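Local atomic coordinates of isochorismatase family protein (Enterococcus faecalis, PDB entry 2A67), a protein that is of unknown specific function but belongs to the isochorismatase family and is probably a hydrolase. Residues K3-L8 / T103-G108. Residues are numbered along the deposited sequence; the frame is centred on the assembly and turned at random.
Sequences KNRALL and TLEIAG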
ATOM      1  N   LYS D   3     -10.654  12.842  20.265  1.00 38.88           N
ATOM      2  CA  LYS D   3     -10.272  11.835  21.255  1.00 38.44           C
ATOM      3  C   LYS D   3      -9.824  10.533  20.570  1.00 35.38           C
ATOM      4  O   LYS D   3     -10.293  10.226  19.481  1.00 34.58           O
ATOM      5  CB  LYS D   3     -11.426  11.572  22.241  1.00 39.70           C
ATOM      6  CG  LYS D   3     -11.180  12.275  23.629  1.00 42.39           C
ATOM      7  CD  LYS D   3     -12.494  12.536  24.429  1.00 42.45           C
ATOM      8  CE  LYS D   3     -12.242  13.457  25.653  1.00 45.01           C
ATOM      9  NZ  LYS D   3     -13.330  13.297  26.695  1.00 49.37           N
ATOM     10  N   ASN D   4      -8.934   9.787  21.227  1.00 32.75           N
ATOM     11  CA  ASN D   4      -8.368   8.524  20.689  1.00 30.68           C
ATOM     12  C   ASN D   4      -7.795   8.754  19.304  1.00 28.06           C
ATOM     13  O   ASN D   4      -8.002   7.974  18.383  1.00 27.76           O
ATOM     14  CB  ASN D   4      -9.449   7.420  20.691  1.00 32.11           C
ATOM     15  CG  ASN D   4     -10.122   7.247  22.075  1.00 33.87           C
ATOM     16  OD1 ASN D   4     -11.294   7.551  22.252  1.00 35.42           O
ATOM     17  ND2 ASN D   4      -9.373   6.756  23.040  1.00 32.71           N
ATOM     18  N   ARG D   5      -7.092   9.852  19.162  1.00 26.46           N
ATOM     19  CA  ARG D   5      -6.654  10.333  17.837  1.00 26.11           C
ATOM     20  C   ARG D   5      -5.226  10.828  17.943  1.00 26.23           C
ATOM     21  O   ARG D   5      -4.916  11.570  18.894  1.00 25.20           O
ATOM     22  CB  ARG D   5      -7.581  11.487  17.340  1.00 26.06           C
ATOM     23  CG  ARG D   5      -7.248  11.970  15.890  1.00 25.60           C
ATOM     24  CD  ARG D   5      -8.382  12.937  15.460  1.00 27.01           C
ATOM     25  NE  ARG D   5      -7.949  13.886  14.426  1.00 25.89           N
ATOM     26  CZ  ARG D   5      -8.760  14.655  13.705  1.00 28.51           C
ATOM     27  NH1 ARG D   5     -10.091  14.571  13.869  1.00 28.36           N
ATOM     28  NH2 ARG D   5      -8.240  15.487  12.802  1.00 25.90           N
ATOM     29  N   ALA D   6      -4.349  10.397  16.991  1.00 27.15           N
ATOM     30  CA  ALA D   6      -2.970  10.820  16.936  1.00 27.05           C
ATOM     31  C   ALA D   6      -2.655  11.394  15.576  1.00 27.32           C
ATOM     32  O   ALA D   6      -3.258  11.011  14.563  1.00 28.73           O
ATOM     33  CB  ALA D   6      -1.998   9.618  17.196  1.00 26.84           C
ATOM     34  N   LEU D   7      -1.699  12.304  15.575  1.00 26.52           N
ATOM     35  CA  LEU D   7      -1.091  12.823  14.382  1.00 26.88           C
ATOM     36  C   LEU D   7       0.212  12.003  14.131  1.00 27.38           C
ATOM     37  O   LEU D   7       1.111  11.961  14.990  1.00 27.46           O
ATOM     38  CB  LEU D   7      -0.724  14.270  14.611  1.00 25.92           C
ATOM     39  CG  LEU D   7      -0.235  15.132  13.444  1.00 27.53           C
ATOM     40  CD1 LEU D   7      -1.315  15.236  12.321  1.00 26.94           C
ATOM     41  CD2 LEU D   7       0.131  16.517  13.961  1.00 27.18           C
ATOM     42  N   LEU D   8       0.286  11.361  12.962  1.00 27.76           N
ATOM     43  CA  LEU D   8       1.379  10.498  12.636  1.00 27.98           C
ATOM     44  C   LEU D   8       2.189  11.138  11.496  1.00 28.80           C
ATOM     45  O   LEU D   8       1.693  11.237  10.356  1.00 27.85           O
ATOM     46  CB  LEU D   8       0.856   9.100  12.270  1.00 28.16           C
ATOM     47  CG  LEU D   8       1.937   8.017  11.957  1.00 28.85           C
ATOM     48  CD1 LEU D   8       2.735   7.739  13.253  1.00 23.86           C
ATOM     49  CD2 LEU D   8       1.230   6.755  11.447  1.00 28.36           C
ATOM     50  N   THR D 103      -7.562   6.412  15.778  1.00 27.56           N
ATOM     51  CA  THR D 103      -7.689   7.296  14.611  1.00 26.65           C
ATOM     52  C   THR D 103      -6.356   7.912  14.378  1.00 26.00           C
ATOM     53  O   THR D 103      -5.754   8.420  15.324  1.00 25.46           O
ATOM     54  CB  THR D 103      -8.808   8.417  14.839  1.00 26.67           C
ATOM     55  OG1 THR D 103     -10.050   7.760  14.990  1.00 27.62           O
ATOM     56  CG2 THR D 103      -8.992   9.242  13.643  1.00 25.78           C
ATOM     57  N   LEU D 104      -5.900   7.877  13.118  1.00 24.74           N
ATOM     58  CA  LEU D 104      -4.573   8.379  12.780  1.00 25.08           C
ATOM     59  C   LEU D 104      -4.770   9.416  11.721  1.00 24.39           C
ATOM     60  O   LEU D 104      -5.358   9.124  10.685  1.00 25.09           O
ATOM     61  CB  LEU D 104      -3.722   7.234  12.124  1.00 24.29           C
ATOM     62  CG  LEU D 104      -3.422   6.072  13.064  1.00 26.29           C
ATOM     63  CD1 LEU D 104      -2.703   4.927  12.306  1.00 25.09           C
ATOM     64  CD2 LEU D 104      -2.574   6.629  14.264  1.00 26.86           C
ATOM     65  N   GLU D 105      -4.242  10.605  11.961  1.00 24.90           N
ATOM     66  CA  GLU D 105      -4.121  11.638  10.921  1.00 26.40           C
ATOM     67  C   GLU D 105      -2.680  11.601  10.393  1.00 26.19           C
ATOM     68  O   GLU D 105      -1.744  11.911  11.114  1.00 27.26           O
ATOM     69  CB  GLU D 105      -4.423  13.054  11.463  1.00 26.13           C
ATOM     70  CG  GLU D 105      -4.377  14.122  10.360  1.00 26.68           C
ATOM     71  CD  GLU D 105      -4.770  15.524  10.858  1.00 29.10           C
ATOM     72  OE1 GLU D 105      -5.471  15.648  11.910  1.00 26.99           O
ATOM     73  OE2 GLU D 105      -4.401  16.485  10.155  1.00 27.97           O
ATOM     74  N   ILE D 106      -2.520  11.294   9.117  1.00 26.91           N
ATOM     75  CA  ILE D 106      -1.200  10.972   8.562  1.00 26.41           C
ATOM     76  C   ILE D 106      -0.651  12.045   7.632  1.00 26.96           C
ATOM     77  O   ILE D 106      -1.362  12.600   6.790  1.00 25.55           O
ATOM     78  CB  ILE D 106      -1.277   9.590   7.845  1.00 26.52           C
ATOM     79  CG1 ILE D 106      -1.599   8.500   8.885  1.00 26.72           C
ATOM     80  CG2 ILE D 106       0.091   9.222   7.131  1.00 26.40           C
ATOM     81  CD1 ILE D 106      -2.175   7.189   8.351  1.00 27.05           C
ATOM     82  N   ALA D 107       0.648  12.310   7.746  1.00 26.32           N
ATOM     83  CA  ALA D 107       1.349  13.233   6.850  1.00 26.40           C
ATOM     84  C   ALA D 107       2.790  12.699   6.719  1.00 26.24           C
ATOM     85  O   ALA D 107       3.231  11.895   7.559  1.00 25.54           O
ATOM     86  CB  ALA D 107       1.342  14.669   7.452  1.00 26.23           C
ATOM     87  N   GLY D 108       3.462  13.060   5.634  1.00 27.02           N
ATOM     88  CA  GLY D 108       4.936  12.860   5.577  1.00 27.29           C
ATOM     89  C   GLY D 108       5.423  12.713   4.176  1.00 27.28           C
ATOM     90  O   GLY D 108       4.762  13.132   3.234  1.00 24.99           O
TER
HETATM   91  O   HOH W   1     -10.902   7.771  17.333  1.00 41.33           O
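Thr103 opens the pairing of strand 103-108 with strand 5-8, its N hydrogen-bonding to Asn4 O at 3.1 Å. A water donates to the same Asn4 O. The methyl CG2 of Thr103 rests against Arg5 CG at 3.9 Å. Thr103 O accepts a hydrogen bond from Ala6 N. Leu104 turns to the other face, where its two methyls divide: CD2 meets Ala6 CB, and CD1 lies near Leu8 CD2. Glu105 uses both backbone polar groups, N to Ala6 O and O to Leu8 N, each at 2.8 Å. Its CG stands anti to the backbone N (chi1 -177°), and the extended chain runs alongside Leu7 CD1 to a buried carboxylate. There OE1 forms a salt bridge with Arg5 NH2 at 2.9 Å. The oxygen lies in the guanidinium plane, but the nitrogen arrives from above the carboxylate, the two planes being 63° apart. Tyr40 OH hydrogen-bonds with OE1, while OE2 has a salt bridge to Arg36 and a hydrogen bond with Thr132 OG1. Ile106 CG1 packs beside Leu8 CD2 at 4.2 Å. Ala107 N closes the run with a hydrogen bond to Leu8 O. These are neighbouring central strands of the parallel sheet in the isochorismatase-like α/β fold. The several partners of Glu105 would favour its charged form and fix its carboxylate, tying both strands to helix 26-42 and strand 128-137.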